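Local coordinates for protein beta-1,4-mannanase (Aplysia kurodai, PDB 3VUP) that probably hydrolyses the beta-1,4-mannosidic links of mannan in the digestive fluid of the sea hare, using a TIM-barrel fold, at residues Gly56-Leu61 / Gly318-His323; Trp322-Val325 / Asn330-Lys333. All blocks are in the same frame, centred on the assembly; numbering follows the deposited sequence. Where two conformers were deposited one is given.

The eight parallel strands close in chain order, with strand 18-22 standing between strand 58-65 and the last strand, 318-322. Contact 1 first appears at G56-L61, on the second strand, and is completed 257 residues later by G318-H323; it closes a loop of most of the chain and bridges the two strands that flank strand 18-22. Contact 2 starts where contact 1 ends: W322 and H323 belong to both, and only four helical residues separate its segments. It ties the end of strand 318-322 to the helix 324-338 that follows. Neither loop encloses the other; they follow in sequence and touch in space, through S321 OG and Q331 OE1, 2.7 Å apart in a probable hydrogen bond.

Contact 1: Gly56-Leu61 / Gly318-His323; sequences GNSMRL and GAWSWH
S58 and R60 both project into the interior of the TIM barrel and meet the indole of W320. CB of S58 lies 3.3 Å from W320 NE1, while S58 OG is turned toward its neighbour and, in the conformer given, donates to N57 OD1 at 2.9 Å. The benzo part of the indole takes the arginine: R60 CD is 3.8 Å from W320 CE3 and 3.9 Å from W320 CZ3. With CG anti to the backbone N (chi1 177°) and the chain extended to NE, R60 carries its guanidinium past the indole; the two side chains cross at about a right angle, with guanidinium and indole planes only 18° apart. Beyond, R60 NH1 only approaches W322 CZ3, at 4.5 Å; the W322 side chain lies beside a bound TRS molecule, which may mark a pocket. The strand axes stay 8.1 Å apart because strand 18-22 runs between them in the closed sheet, with L18 touching both S58 and W320. R60 NE is salt-bridged to D158 and NH1 to E293, of strands 157-161 and 289-293; NH1 also bonds N22, and NH2 bonds N161. The indole thus meets the arginine through carbon, and with all three nitrogens bonded the guanidinium's rotation is probably fixed.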
# COMPACT_ATOMS: atom_id res chain seq x y z
N GLY A 56 2.94 -2.23 -18.12
CA GLY A 56 2.37 -2.09 -16.79
C GLY A 56 1.22 -1.11 -16.79
O GLY A 56 1.13 -0.24 -17.66
N ASN A 57 0.34 -1.25 -15.80
CA ASN A 57 -0.76 -0.31 -15.61
C ASN A 57 -0.83 0.27 -14.21
O ASN A 57 -1.76 1.02 -13.92
CB ASN A 57 -2.11 -0.95 -15.98
CG ASN A 57 -2.50 -2.09 -15.07
OD1 ASN A 57 -1.98 -2.25 -13.96
ND2 ASN A 57 -3.44 -2.90 -15.53
N SER A 58 0.13 -0.05 -13.33
CA SER A 58 0.04 0.26 -11.89
C SER A 58 1.39 0.65 -11.31
O SER A 58 2.35 -0.08 -11.54
CB SER A 58 -0.39 -0.99 -11.12
OG SER A 58 -1.75 -1.29 -11.28
N MET A 59 1.44 1.72 -10.52
CA MET A 59 2.65 2.12 -9.80
C MET A 59 2.31 2.40 -8.33
O MET A 59 1.45 3.24 -8.07
CB MET A 59 3.21 3.41 -10.43
CG MET A 59 4.51 3.91 -9.82
SD MET A 59 5.98 3.04 -10.39
CE MET A 59 6.34 3.90 -11.92
N ARG A 60 2.99 1.72 -7.41
CA ARG A 60 2.93 2.06 -5.99
C ARG A 60 4.16 2.90 -5.68
O ARG A 60 5.26 2.59 -6.12
CB ARG A 60 2.92 0.78 -5.15
CG ARG A 60 2.91 1.02 -3.63
CD ARG A 60 2.60 -0.28 -2.93
NE ARG A 60 2.54 -0.26 -1.47
CZ ARG A 60 3.44 -0.80 -0.65
NH1 ARG A 60 4.59 -1.28 -1.12
NH2 ARG A 60 3.20 -0.83 0.65
N LEU A 61 3.98 4.00 -4.94
CA LEU A 61 5.10 4.84 -4.54
C LEU A 61 4.78 5.48 -3.21
O LEU A 61 3.61 5.65 -2.84
CB LEU A 61 5.46 5.88 -5.61
CG LEU A 61 4.61 7.16 -5.72
CD1 LEU A 61 5.25 8.10 -6.72
CD2 LEU A 61 3.19 6.85 -6.14
N GLY A 318 -3.68 -8.61 -8.55
CA GLY A 318 -2.63 -7.76 -9.06
C GLY A 318 -1.26 -8.23 -8.61
O GLY A 318 -1.16 -9.04 -7.69
N ALA A 319 -0.23 -7.71 -9.27
CA ALA A 319 1.16 -8.06 -9.00
C ALA A 319 2.00 -6.81 -9.17
O ALA A 319 2.06 -6.24 -10.27
CB ALA A 319 1.63 -9.12 -9.99
N TRP A 320 2.63 -6.38 -8.08
CA TRP A 320 3.54 -5.24 -8.11
C TRP A 320 4.90 -5.68 -7.59
O TRP A 320 5.06 -6.01 -6.40
CB TRP A 320 3.04 -4.08 -7.23
CG TRP A 320 1.66 -3.59 -7.53
CD1 TRP A 320 1.03 -3.58 -8.73
CD2 TRP A 320 0.74 -3.02 -6.59
NE1 TRP A 320 -0.24 -3.05 -8.60
CE2 TRP A 320 -0.43 -2.69 -7.29
CE3 TRP A 320 0.80 -2.75 -5.23
CZ2 TRP A 320 -1.54 -2.11 -6.67
CZ3 TRP A 320 -0.30 -2.18 -4.61
CH2 TRP A 320 -1.45 -1.86 -5.33
N SER A 321 5.90 -5.71 -8.47
CA SER A 321 7.25 -6.08 -8.06
C SER A 321 7.93 -4.95 -7.28
O SER A 321 7.48 -3.79 -7.32
CB SER A 321 8.08 -6.51 -9.27
OG SER A 321 8.08 -5.50 -10.26
N TRP A 322 9.00 -5.28 -6.57
CA TRP A 322 9.67 -4.35 -5.67
C TRP A 322 10.89 -3.64 -6.26
O TRP A 322 11.87 -4.28 -6.63
CB TRP A 322 10.07 -5.07 -4.37
CG TRP A 322 10.84 -4.17 -3.46
CD1 TRP A 322 12.16 -4.26 -3.15
CD2 TRP A 322 10.35 -2.99 -2.81
NE1 TRP A 322 12.53 -3.21 -2.33
CE2 TRP A 322 11.44 -2.42 -2.11
CE3 TRP A 322 9.10 -2.36 -2.75
CZ2 TRP A 322 11.31 -1.26 -1.34
CZ3 TRP A 322 8.98 -1.19 -1.99
CH2 TRP A 322 10.08 -0.66 -1.30
N HIS A 323 10.81 -2.31 -6.31
CA HIS A 323 11.92 -1.39 -6.59
C HIS A 323 12.25 -1.30 -8.08
O HIS A 323 13.30 -1.74 -8.55
CB HIS A 323 13.17 -1.68 -5.76
CG HIS A 323 13.92 -0.45 -5.39
ND1 HIS A 323 14.37 0.46 -6.33
CD2 HIS A 323 14.25 0.06 -4.18
CE1 HIS A 323 14.95 1.47 -5.71
NE2 HIS A 323 14.90 1.25 -4.41

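Contact 2: Trp322-Val325 / Asn330-Lys333; sequences WHLV and NQRK. With SO4 (sulfate ion), chain F.
The terminal amide of Q331 holds the carbonyl oxygen of W322 nearly in its own plane, 10° out of it, at 2.8 Å from Q331 NE2. That bond is nearly straight at the hydrogen (162°), yet the donor stands above the W322 carbonyl plane. On one face of the W322 indole lies H323 CB, 3.7 Å above the ring and offset toward the rim; W295 packs edge-to-face with the same indole. At the edge of the R332 guanidinium, in its plane in the conformer given, a water accepts from R332 NH2 at 3.0 Å and lies 2.8 Å from L324 O. All this sits at the junction of the last barrel strand with helix 324-338, a beta-alpha connection of the TIM barrel in which H323 is the N-cap, its ND1 bonded to Q326 N. Q331 reaches back along the helix toward the strand by an extended chain beyond CG (chi2 175°). L324 CD2 rests 3.6 Å from Q331 OE1, whose hydrogen-bonding partner is S321 OG. Q331 NE2 donates to sulfate O2 as well, 3.3 Å away, and N330 ND2 reaches sulfate O3 at 3.1 Å; R327 NE and Q297 N also bind this ion, probably from the crystallisation liquor.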
# COMPACT_ATOMS: atom_id res chain seq x y z
N TRP A 322 9.00 -5.28 -6.57
CA TRP A 322 9.67 -4.35 -5.67
C TRP A 322 10.89 -3.64 -6.26
O TRP A 322 11.87 -4.28 -6.63
CB TRP A 322 10.07 -5.07 -4.37
CG TRP A 322 10.84 -4.17 -3.46
CD1 TRP A 322 12.16 -4.26 -3.15
CD2 TRP A 322 10.35 -2.99 -2.81
NE1 TRP A 322 12.53 -3.21 -2.33
CE2 TRP A 322 11.44 -2.42 -2.11
CE3 TRP A 322 9.10 -2.36 -2.75
CZ2 TRP A 322 11.31 -1.26 -1.34
CZ3 TRP A 322 8.98 -1.19 -1.99
CH2 TRP A 322 10.08 -0.66 -1.30
N HIS A 323 10.81 -2.31 -6.31
CA HIS A 323 11.92 -1.39 -6.59
C HIS A 323 12.25 -1.30 -8.08
O HIS A 323 13.30 -1.74 -8.55
CB HIS A 323 13.17 -1.68 -5.76
CG HIS A 323 13.92 -0.45 -5.39
ND1 HIS A 323 14.37 0.46 -6.33
CD2 HIS A 323 14.25 0.06 -4.18
CE1 HIS A 323 14.95 1.47 -5.71
NE2 HIS A 323 14.90 1.25 -4.41
N LEU A 324 11.35 -0.68 -8.83
CA LEU A 324 11.55 -0.50 -10.26
C LEU A 324 12.78 0.35 -10.55
O LEU A 324 13.45 0.11 -11.55
CB LEU A 324 10.33 0.13 -10.91
CG LEU A 324 9.07 -0.74 -10.95
CD1 LEU A 324 7.90 0.09 -11.41
CD2 LEU A 324 9.28 -1.95 -11.85
N VAL A 325 13.06 1.34 -9.73
CA VAL A 325 14.21 2.20 -10.01
C VAL A 325 15.50 1.38 -10.09
O VAL A 325 16.30 1.58 -11.00
CB VAL A 325 14.33 3.34 -8.98
CG1 VAL A 325 15.69 4.00 -9.05
CG2 VAL A 325 13.23 4.36 -9.21
N ASN A 330 15.17 -6.02 -14.97
CA ASN A 330 14.72 -7.39 -14.86
C ASN A 330 13.21 -7.47 -14.76
O ASN A 330 12.56 -8.28 -15.43
CB ASN A 330 15.37 -8.07 -13.66
CG ASN A 330 15.18 -9.57 -13.67
OD1 ASN A 330 15.39 -10.21 -14.70
ND2 ASN A 330 14.77 -10.13 -12.53
N GLN A 331 12.63 -6.63 -13.91
CA GLN A 331 11.21 -6.78 -13.59
C GLN A 331 10.30 -6.47 -14.76
O GLN A 331 9.24 -7.09 -14.91
CB GLN A 331 10.85 -5.96 -12.34
CG GLN A 331 11.56 -6.50 -11.11
CD GLN A 331 11.34 -5.66 -9.87
OE1 GLN A 331 10.65 -4.65 -9.89
NE2 GLN A 331 11.93 -6.10 -8.77
N ARG A 332 10.72 -5.54 -15.62
CA ARG A 332 9.95 -5.23 -16.82
C ARG A 332 9.74 -6.43 -17.72
O ARG A 332 8.76 -6.48 -18.46
CB ARG A 332 10.61 -4.12 -17.61
CG ARG A 332 10.36 -2.75 -17.05
CD ARG A 332 10.85 -1.64 -17.97
NE ARG A 332 12.30 -1.51 -17.99
CZ ARG A 332 13.00 -0.83 -17.08
NH1 ARG A 332 14.32 -0.75 -17.18
NH2 ARG A 332 12.38 -0.24 -16.06
N LYS A 333 10.66 -7.40 -17.67
CA LYS A 333 10.47 -8.60 -18.47
C LYS A 333 9.22 -9.35 -18.06
O LYS A 333 8.49 -9.87 -18.89
CB LYS A 333 11.64 -9.56 -18.28
CG LYS A 333 12.98 -9.02 -18.68
CD LYS A 333 14.07 -10.03 -18.38
CE LYS A 333 13.97 -11.25 -19.29
NZ LYS A 333 15.01 -12.25 -18.98
S SO4 F . 14.96 -8.74 -8.98
O1 SO4 F . 14.89 -7.47 -8.29
O2 SO4 F . 13.73 -8.68 -9.68
O3 SO4 F . 15.90 -8.69 -10.08
O4 SO4 F . 15.40 -9.74 -8.03
O HOH W 1 13.58 1.47 -13.96